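Local coordinates for glucose-6-phosphate isomerase like protein (Thermus thermophilus, PDB 1WIW), which probably works as a sugar-phosphate isomerase that interconverts glucose-6-phosphate or mannose-6-phosphate with fructose-6-phosphate, at residues L161-L166 / V238-E243; A218-P223 / E232-R237; P31-P36 / G99-I104. All blocks are in the same frame, centred on the assembly; numbering follows the deposited sequence.

Contact 1 (L161-L166 / V238-E243)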
loop_
_atom_site.group_PDB
_atom_site.type_symbol
_atom_site.label_atom_id
_atom_site.label_comp_id
_atom_site.label_asym_id
_atom_site.label_seq_id
_atom_site.Cartn_x
_atom_site.Cartn_y
_atom_site.Cartn_z
ATOM N N LEU B 161 -16.042 -12.917 8.944
ATOM C CA LEU B 161 -17.429 -12.480 8.821
ATOM C C LEU B 161 -17.732 -11.334 9.786
ATOM O O LEU B 161 -17.540 -11.459 10.995
ATOM C CB LEU B 161 -18.380 -13.654 9.084
ATOM C CG LEU B 161 -19.885 -13.360 9.085
ATOM C CD1 LEU B 161 -20.319 -12.793 7.750
ATOM C CD2 LEU B 161 -20.650 -14.640 9.395
ATOM N N GLU B 162 -18.194 -10.217 9.231
ATOM C CA GLU B 162 -18.536 -9.027 10.005
ATOM C C GLU B 162 -17.372 -8.441 10.797
ATOM O O GLU B 162 -17.547 -7.894 11.891
ATOM C CB GLU B 162 -19.722 -9.324 10.924
ATOM C CG GLU B 162 -21.005 -9.563 10.141
ATOM C CD GLU B 162 -22.199 -9.828 11.025
ATOM O OE1 GLU B 162 -22.509 -8.970 11.880
ATOM O OE2 GLU B 162 -22.832 -10.894 10.860
ATOM N N ARG B 163 -16.178 -8.568 10.233
ATOM C CA ARG B 163 -14.981 -8.008 10.841
ATOM C C ARG B 163 -14.227 -7.258 9.762
ATOM O O ARG B 163 -14.511 -7.420 8.577
ATOM C CB ARG B 163 -14.079 -9.098 11.418
ATOM C CG ARG B 163 -14.556 -9.654 12.750
ATOM C CD ARG B 163 -13.384 -10.253 13.501
ATOM N NE ARG B 163 -13.591 -11.663 13.797
ATOM C CZ ARG B 163 -14.331 -12.111 14.802
ATOM N NH1 ARG B 163 -14.930 -11.255 15.616
ATOM N NH2 ARG B 163 -14.480 -13.416 14.982
ATOM N N LEU B 164 -13.285 -6.420 10.179
ATOM C CA LEU B 164 -12.470 -5.655 9.247
ATOM C C LEU B 164 -11.106 -6.328 9.250
ATOM O O LEU B 164 -10.322 -6.149 10.178
ATOM C CB LEU B 164 -12.335 -4.203 9.720
ATOM C CG LEU B 164 -11.434 -3.298 8.876
ATOM C CD1 LEU B 164 -11.944 -3.261 7.443
ATOM C CD2 LEU B 164 -11.408 -1.891 9.474
ATOM N N PRO B 165 -10.816 -7.140 8.225
ATOM C CA PRO B 165 -9.517 -7.813 8.189
ATOM C C PRO B 165 -8.320 -6.907 7.936
ATOM O O PRO B 165 -8.371 -5.971 7.135
ATOM C CB PRO B 165 -9.698 -8.877 7.100
ATOM C CG PRO B 165 -10.725 -8.287 6.205
ATOM C CD PRO B 165 -11.697 -7.620 7.146
ATOM N N LEU B 166 -7.244 -7.198 8.657
ATOM C CA LEU B 166 -5.993 -6.468 8.545
ATOM C C LEU B 166 -4.962 -7.493 8.078
ATOM O O LEU B 166 -4.558 -8.363 8.851
ATOM C CB LEU B 166 -5.601 -5.889 9.908
ATOM C CG LEU B 166 -4.187 -5.324 10.091
ATOM C CD1 LEU B 166 -3.870 -4.310 9.006
ATOM C CD2 LEU B 166 -4.079 -4.697 11.482
ATOM N N VAL B 238 -6.158 -6.736 19.011
ATOM C CA VAL B 238 -7.244 -6.946 18.059
ATOM C C VAL B 238 -8.283 -7.956 18.530
ATOM O O VAL B 238 -8.009 -8.793 19.389
ATOM C CB VAL B 238 -6.710 -7.381 16.669
ATOM C CG1 VAL B 238 -5.644 -6.395 16.195
ATOM C CG2 VAL B 238 -6.161 -8.790 16.731
ATOM N N ASP B 239 -9.474 -7.865 17.946
ATOM C CA ASP B 239 -10.593 -8.739 18.285
ATOM C C ASP B 239 -10.302 -10.210 17.981
ATOM O O ASP B 239 -10.628 -11.089 18.779
ATOM C CB ASP B 239 -11.841 -8.289 17.520
ATOM C CG ASP B 239 -13.110 -8.943 18.033
ATOM O OD1 ASP B 239 -13.871 -9.495 17.210
ATOM O OD2 ASP B 239 -13.351 -8.898 19.257
ATOM N N ALA B 240 -9.696 -10.472 16.826
ATOM C CA ALA B 240 -9.360 -11.835 16.415
ATOM C C ALA B 240 -8.059 -11.830 15.630
ATOM O O ALA B 240 -7.723 -10.842 14.979
ATOM C CB ALA B 240 -10.476 -12.420 15.561
ATOM N N LEU B 241 -7.329 -12.937 15.691
ATOM C CA LEU B 241 -6.058 -13.046 14.989
ATOM C C LEU B 241 -5.883 -14.415 14.339
ATOM O O LEU B 241 -6.106 -15.446 14.973
ATOM C CB LEU B 241 -4.906 -12.777 15.966
ATOM C CG LEU B 241 -3.466 -12.920 15.461
ATOM C CD1 LEU B 241 -3.308 -12.232 14.121
ATOM C CD2 LEU B 241 -2.512 -12.314 16.480
ATOM N N ALA B 242 -5.477 -14.415 13.072
ATOM C CA ALA B 242 -5.267 -15.657 12.340
ATOM C C ALA B 242 -3.869 -15.715 11.731
ATOM O O ALA B 242 -3.387 -14.735 11.165
ATOM C CB ALA B 242 -6.310 -15.791 11.237
ATOM N N GLU B 243 -3.213 -16.860 11.865
ATOM C CA GLU B 243 -1.887 -17.050 11.284
ATOM C C GLU B 243 -2.088 -17.989 10.100
ATOM O O GLU B 243 -2.453 -19.145 10.283
ATOM C CB GLU B 243 -0.931 -17.689 12.295
ATOM C CG GLU B 243 -0.752 -16.890 13.577
ATOM C CD GLU B 243 0.135 -17.601 14.585
ATOM O OE1 GLU B 243 1.346 -17.755 14.316
ATOM O OE2 GLU B 243 -0.383 -18.014 15.642
#
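Arg163, just before edge strand 164-168 of a parallel sheet, reaches Asp239 and Ala240, the residue before edge strand 240-244 and its first residue. The side chains of Arg163 and Asp239 cross at about a right angle, and their guanidinium and carboxylate planes are turned 62° apart, so the salt bridge is one-pronged: NH1 of Arg163 lies 2.6 Å from OD1 of Asp239, with the carboxylate oxygen set obliquely to the guanidinium. The Asp239 carboxylate is put there by a first torsion that holds CG anti to the backbone N (chi1 -167°). Ala240 touches the arginine differently. Its CB sits over one face of the guanidinium, displaced from the centre toward NE of Arg163, which it approaches to 3.7 Å; this makes it a methyl cover and not a polar partner. Arg163 bends at chi3 (-121°), and its NE is hydrogen-bonded to the carbonyl oxygen of Thr159 in the preceding helix 152-160, a second grip that limits rotation of the group. Between the two segments runs strand 216-221, and Arg163 packs on its Ala217; the CA atoms of Arg163 and Asp239 are accordingly 8.7 Å apart, too far for direct strand pairing. A leucine in place of Arg163 would probably leave the Asp239 carboxylate without its charged mate and the Thr159 carbonyl without this donor. Since Asp239 is exposed, solvent probably screens the attraction; the chemistry implies that one ion pair ties together the entries to the two outer strands, past Ala217 of the middle strand.

Contact 2 (A218-P223 / E232-R237)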
loop_
_atom_site.group_PDB
_atom_site.type_symbol
_atom_site.label_atom_id
_atom_site.label_comp_id
_atom_site.label_asym_id
_atom_site.label_seq_id
_atom_site.Cartn_x
_atom_site.Cartn_y
_atom_site.Cartn_z
ATOM N N ALA B 218 -6.843 -9.550 12.593
ATOM C CA ALA B 218 -5.490 -9.563 12.065
ATOM C C ALA B 218 -5.250 -10.875 11.332
ATOM O O ALA B 218 -5.581 -11.948 11.839
ATOM C CB ALA B 218 -4.486 -9.396 13.191
ATOM N N VAL B 219 -4.694 -10.783 10.130
ATOM C CA VAL B 219 -4.405 -11.978 9.343
ATOM C C VAL B 219 -2.935 -11.945 8.964
ATOM O O VAL B 219 -2.536 -11.207 8.065
ATOM C CB VAL B 219 -5.257 -12.033 8.057
ATOM C CG1 VAL B 219 -4.970 -13.318 7.300
ATOM C CG2 VAL B 219 -6.732 -11.948 8.406
ATOM N N LEU B 220 -2.127 -12.731 9.669
ATOM C CA LEU B 220 -0.696 -12.769 9.396
ATOM C C LEU B 220 -0.436 -13.802 8.301
ATOM O O LEU B 220 -0.661 -14.994 8.486
ATOM C CB LEU B 220 0.073 -13.118 10.674
ATOM C CG LEU B 220 -0.308 -12.262 11.891
ATOM C CD1 LEU B 220 0.545 -12.644 13.087
ATOM C CD2 LEU B 220 -0.132 -10.783 11.564
ATOM N N LEU B 221 0.029 -13.323 7.156
ATOM C CA LEU B 221 0.292 -14.180 6.011
ATOM C C LEU B 221 1.733 -14.679 5.907
ATOM O O LEU B 221 2.648 -13.906 5.623
ATOM C CB LEU B 221 -0.076 -13.425 4.725
ATOM C CG LEU B 221 -1.542 -13.006 4.618
ATOM C CD1 LEU B 221 -1.723 -12.006 3.491
ATOM C CD2 LEU B 221 -2.387 -14.249 4.390
ATOM N N GLY B 222 1.932 -15.970 6.140
ATOM C CA GLY B 222 3.267 -16.536 6.009
ATOM C C GLY B 222 4.209 -16.467 7.201
ATOM O O GLY B 222 3.903 -15.848 8.215
ATOM N N PRO B 223 5.391 -17.096 7.083
ATOM C CA PRO B 223 6.429 -17.155 8.115
ATOM C C PRO B 223 7.337 -15.931 8.181
ATOM O O PRO B 223 7.266 -15.042 7.332
ATOM C CB PRO B 223 7.204 -18.406 7.728
ATOM C CG PRO B 223 7.231 -18.294 6.241
ATOM C CD PRO B 223 5.795 -17.880 5.899
ATOM N N GLU B 232 2.879 -11.072 18.781
ATOM C CA GLU B 232 2.995 -10.646 20.175
ATOM C C GLU B 232 2.357 -9.274 20.398
ATOM O O GLU B 232 1.758 -9.017 21.441
ATOM C CB GLU B 232 4.465 -10.610 20.609
ATOM C CG GLU B 232 4.659 -10.169 22.059
ATOM C CD GLU B 232 6.090 -10.340 22.548
ATOM O OE1 GLU B 232 6.548 -11.500 22.672
ATOM O OE2 GLU B 232 6.757 -9.313 22.805
ATOM N N ILE B 233 2.470 -8.396 19.410
ATOM C CA ILE B 233 1.898 -7.060 19.523
ATOM C C ILE B 233 0.376 -7.039 19.329
ATOM O O ILE B 233 -0.359 -6.501 20.160
ATOM C CB ILE B 233 2.558 -6.100 18.501
ATOM C CG1 ILE B 233 4.031 -5.899 18.872
ATOM C CG2 ILE B 233 1.812 -4.765 18.467
ATOM C CD1 ILE B 233 4.840 -5.142 17.839
ATOM N N LEU B 234 -0.090 -7.642 18.241
ATOM C CA LEU B 234 -1.517 -7.661 17.916
ATOM C C LEU B 234 -2.393 -8.519 18.823
ATOM O O LEU B 234 -3.583 -8.251 18.981
ATOM C CB LEU B 234 -1.705 -8.118 16.468
ATOM C CG LEU B 234 -1.029 -7.262 15.396
ATOM C CD1 LEU B 234 -1.167 -7.925 14.040
ATOM C CD2 LEU B 234 -1.660 -5.890 15.379
ATOM N N GLU B 235 -1.801 -9.548 19.413
ATOM C CA GLU B 235 -2.533 -10.469 20.273
ATOM C C GLU B 235 -3.489 -9.774 21.248
ATOM O O GLU B 235 -4.671 -10.111 21.328
ATOM C CB GLU B 235 -1.534 -11.338 21.040
ATOM C CG GLU B 235 -2.041 -12.729 21.355
ATOM C CD GLU B 235 -0.984 -13.591 22.020
ATOM O OE1 GLU B 235 0.072 -13.827 21.395
ATOM O OE2 GLU B 235 -1.209 -14.029 23.169
ATOM N N SER B 236 -2.972 -8.795 21.979
ATOM C CA SER B 236 -3.763 -8.060 22.959
ATOM C C SER B 236 -4.520 -6.867 22.384
ATOM O O SER B 236 -5.379 -6.291 23.056
ATOM C CB SER B 236 -2.842 -7.556 24.068
ATOM O OG SER B 236 -1.799 -6.770 23.512
ATOM N N ARG B 237 -4.213 -6.499 21.144
ATOM C CA ARG B 237 -4.843 -5.332 20.541
ATOM C C ARG B 237 -5.988 -5.533 19.550
ATOM O O ARG B 237 -6.725 -4.589 19.275
ATOM C CB ARG B 237 -3.754 -4.458 19.907
ATOM C CG ARG B 237 -2.706 -3.968 20.914
ATOM C CD ARG B 237 -1.623 -3.127 20.246
ATOM N NE ARG B 237 -0.701 -2.529 21.211
ATOM C CZ ARG B 237 0.221 -3.199 21.899
ATOM N NH1 ARG B 237 0.365 -4.508 21.743
ATOM N NH2 ARG B 237 1.005 -2.554 22.749
#
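Strand 218-221 and helix 225-234 near Leu234 approach with Ala218 and Leu234 as the nearest backbone pair, their CA atoms 7.3 Å apart. They belong to a right-handed beta-alpha-beta crossover, in which the chain leaves strand 216-221, passes through the helix and returns as the parallel strand 240-244, within the SIS-type domain of the C-terminal half. Across this interface the contact is wholly apolar and carried by one methyl group. CD1 of Leu234 comes down on the sheet between two residues that alternate along the strand, Ala218 and Leu220, both directed toward the helix. It meets CB of Ala218 at 3.7 Å and CD2 of Leu220 at 3.9 Å. The two leucines run antiparallel alongside each other, touching through these single methyl branches. Leu234 has CG anti to its carbonyl carbon; with CB already directed at the strand, this torsion (chi1 -59°) helps bring CD1 to the two strand residues. Val219 is directed away from the helix, and its side chain touches Met262 of helix 251-272, while Phe202 and Leu206 add to the packing around Leu234. Farther along the segment the chain is tied back on itself: the backbone N of Arg237 bonds to O of Leu234 at 2.9 Å. The Arg237 side chain also returns, its NH1 donating to O of Ile233 at 2.6 Å with an N-H...O angle of 143°, the oxygen lying in the guanidinium plane.

Contact 3 (P31-P36 / G99-I104)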
loop_
_atom_site.group_PDB
_atom_site.type_symbol
_atom_site.label_atom_id
_atom_site.label_comp_id
_atom_site.label_asym_id
_atom_site.label_seq_id
_atom_site.Cartn_x
_atom_site.Cartn_y
_atom_site.Cartn_z
ATOM N N PRO B 31 3.863 -18.548 -23.888
ATOM C CA PRO B 31 4.665 -17.873 -24.911
ATOM C C PRO B 31 4.947 -18.793 -26.093
ATOM O O PRO B 31 5.284 -19.965 -25.916
ATOM C CB PRO B 31 5.928 -17.463 -24.151
ATOM C CG PRO B 31 6.033 -18.494 -23.081
ATOM C CD PRO B 31 4.609 -18.671 -22.625
ATOM N N GLY B 32 4.787 -18.258 -27.298
ATOM C CA GLY B 32 5.018 -19.046 -28.495
ATOM C C GLY B 32 6.355 -18.767 -29.155
ATOM O O GLY B 32 6.584 -19.173 -30.294
ATOM N N GLU B 33 7.241 -18.076 -28.448
ATOM C CA GLU B 33 8.553 -17.763 -28.994
ATOM C C GLU B 33 9.544 -17.401 -27.897
ATOM O O GLU B 33 9.154 -17.064 -26.778
ATOM C CB GLU B 33 8.438 -16.624 -30.011
ATOM C CG GLU B 33 7.900 -15.316 -29.451
ATOM C CD GLU B 33 7.453 -14.363 -30.545
ATOM O OE1 GLU B 33 7.205 -13.178 -30.245
ATOM O OE2 GLU B 33 7.341 -14.804 -31.708
ATOM N N ALA B 34 10.829 -17.483 -28.225
ATOM C CA ALA B 34 11.886 -17.176 -27.271
ATOM C C ALA B 34 12.198 -15.686 -27.256
ATOM O O ALA B 34 13.086 -15.223 -27.974
ATOM C CB ALA B 34 13.142 -17.967 -27.611
ATOM N N TYR B 35 11.464 -14.939 -26.438
ATOM C CA TYR B 35 11.675 -13.503 -26.329
ATOM C C TYR B 35 13.130 -13.229 -25.990
ATOM O O TYR B 35 13.658 -13.751 -25.009
ATOM C CB TYR B 35 10.761 -12.922 -25.250
ATOM C CG TYR B 35 9.298 -13.051 -25.592
ATOM C CD1 TYR B 35 8.708 -12.210 -26.531
ATOM C CD2 TYR B 35 8.512 -14.049 -25.013
ATOM C CE1 TYR B 35 7.372 -12.356 -26.890
ATOM C CE2 TYR B 35 7.174 -14.205 -25.367
ATOM C CZ TYR B 35 6.614 -13.356 -26.305
ATOM O OH TYR B 35 5.298 -13.510 -26.665
ATOM N N PRO B 36 13.802 -12.404 -26.804
ATOM C CA PRO B 36 15.209 -12.070 -26.576
ATOM C C PRO B 36 15.425 -11.277 -25.293
ATOM O O PRO B 36 14.751 -10.278 -25.048
ATOM C CB PRO B 36 15.571 -11.269 -27.819
ATOM C CG PRO B 36 14.293 -10.549 -28.118
ATOM C CD PRO B 36 13.268 -11.650 -27.951
ATOM N N GLY B 99 -6.098 -4.634 -28.675
ATOM C CA GLY B 99 -4.858 -4.317 -29.361
ATOM C C GLY B 99 -3.584 -4.957 -28.825
ATOM O O GLY B 99 -2.509 -4.745 -29.391
ATOM N N VAL B 100 -3.687 -5.739 -27.752
ATOM C CA VAL B 100 -2.514 -6.382 -27.163
ATOM C C VAL B 100 -2.005 -7.561 -27.980
ATOM O O VAL B 100 -2.734 -8.122 -28.794
ATOM C CB VAL B 100 -2.802 -6.880 -25.730
ATOM C CG1 VAL B 100 -3.249 -5.718 -24.861
ATOM C CG2 VAL B 100 -3.860 -7.975 -25.754
ATOM N N GLU B 101 -0.749 -7.935 -27.747
ATOM C CA GLU B 101 -0.124 -9.049 -28.454
ATOM C C GLU B 101 -0.473 -10.393 -27.804
ATOM O O GLU B 101 -0.623 -11.406 -28.490
ATOM C CB GLU B 101 1.399 -8.863 -28.484
ATOM C CG GLU B 101 2.127 -9.842 -29.396
ATOM C CD GLU B 101 3.619 -9.560 -29.496
ATOM O OE1 GLU B 101 3.986 -8.395 -29.768
ATOM O OE2 GLU B 101 4.423 -10.502 -29.310
ATOM N N VAL B 102 -0.588 -10.395 -26.479
ATOM C CA VAL B 102 -0.935 -11.599 -25.728
ATOM C C VAL B 102 -2.154 -11.261 -24.868
ATOM O O VAL B 102 -2.104 -10.375 -24.014
ATOM C CB VAL B 102 0.232 -12.053 -24.832
ATOM C CG1 VAL B 102 -0.134 -13.340 -24.109
ATOM C CG2 VAL B 102 1.474 -12.264 -25.678
ATOM N N HIS B 103 -3.245 -11.985 -25.091
ATOM C CA HIS B 103 -4.493 -11.714 -24.393
ATOM C C HIS B 103 -4.770 -12.480 -23.098
ATOM O O HIS B 103 -4.620 -13.703 -23.022
ATOM C CB HIS B 103 -5.662 -11.927 -25.360
ATOM C CG HIS B 103 -6.953 -11.343 -24.883
ATOM N ND1 HIS B 103 -8.135 -12.051 -24.882
ATOM C CD2 HIS B 103 -7.247 -10.119 -24.382
ATOM C CE1 HIS B 103 -9.101 -11.291 -24.397
ATOM N NE2 HIS B 103 -8.589 -10.114 -24.086
ATOM N N ILE B 104 -5.165 -11.728 -22.077
ATOM C CA ILE B 104 -5.525 -12.278 -20.775
ATOM C C ILE B 104 -6.770 -11.510 -20.345
ATOM O O ILE B 104 -6.677 -10.384 -19.852
ATOM C CB ILE B 104 -4.425 -12.066 -19.700
ATOM C CG1 ILE B 104 -3.184 -12.894 -20.027
ATOM C CG2 ILE B 104 -4.950 -12.503 -18.326
ATOM C CD1 ILE B 104 -2.458 -12.465 -21.267
#
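Tyr35 and Glu101 point at each other from the two segments, the hydroxyl end of the tyrosine facing the carboxylate of the glutamate. OE2 of Glu101 lies at the edge of the Tyr35 ring, near its plane, and the ring and carboxylate planes are 33° apart. At 4.1 Å from OH of Tyr35 to OE2 of Glu101 this is proximity without a hydrogen bond. The same OH is 4.1 Å from CG2 of Val102, so the hydroxyl sits beside a valine methyl as well as a carboxylate. Glu33 brings a second acid to the cluster, its OE1 standing 4.0 Å from OE2 of Glu101 with the two carboxylate planes 84° apart.

What reconciles these like charges lies in the second shell. NH2 of Arg90, from strand 90-95, forms salt bridges with both OE1 of Glu33 and OE2 of Glu101, so its positive charge probably offsets their repulsion and draws the two oxygens together. Glu33 has CG between its backbone N and carbonyl carbon (chi1 61°), and this turn of the chain lays CG 3.9 Å above one face of the Tyr35 ring, nearer its border than its centre. The intervening Ala34 is the centre of an inverse gamma turn, with a weak bond from N of Tyr35 to O of Glu33. The ring is further positioned by Phe66, edge-to-face.

The contact thus joins the loop before strand 39-45 to an outer strand of the parallel N-terminal sheet. Strand 102-103 pairs beside strand 90-95, through Val102 with Arg93 and Gly95, while Phe117 of helix 110-121 packs on both Tyr35 and Val102, and Tyr35 also touches Val92 of strand 90-95 and Thr64 of strand 64-70.

In the fold
Contact 3 comes first along the chain and closes within the N-terminal domain before contact 1 opens; contact 2 is nested inside the loop that contact 1 closes, in the C-terminal SIS domain. Contacts 1 and 2 have centres 10 Å apart and share the three-stranded parallel sheet ordered 164-168, 216-221, 240-244. They touch directly: the backbones of Leu166 and Val219, and of Ala242 and Ala218, are probably hydrogen-bonded. The centre of contact 3, on the four-stranded parallel sheet, is about 41 Å from the centres of contacts 1 and 2. Contacts 1 and 2 thus tie together one sheet and its helix, and contact 3 closes a loop on the other, consistent with two SIS-type domains in one chain.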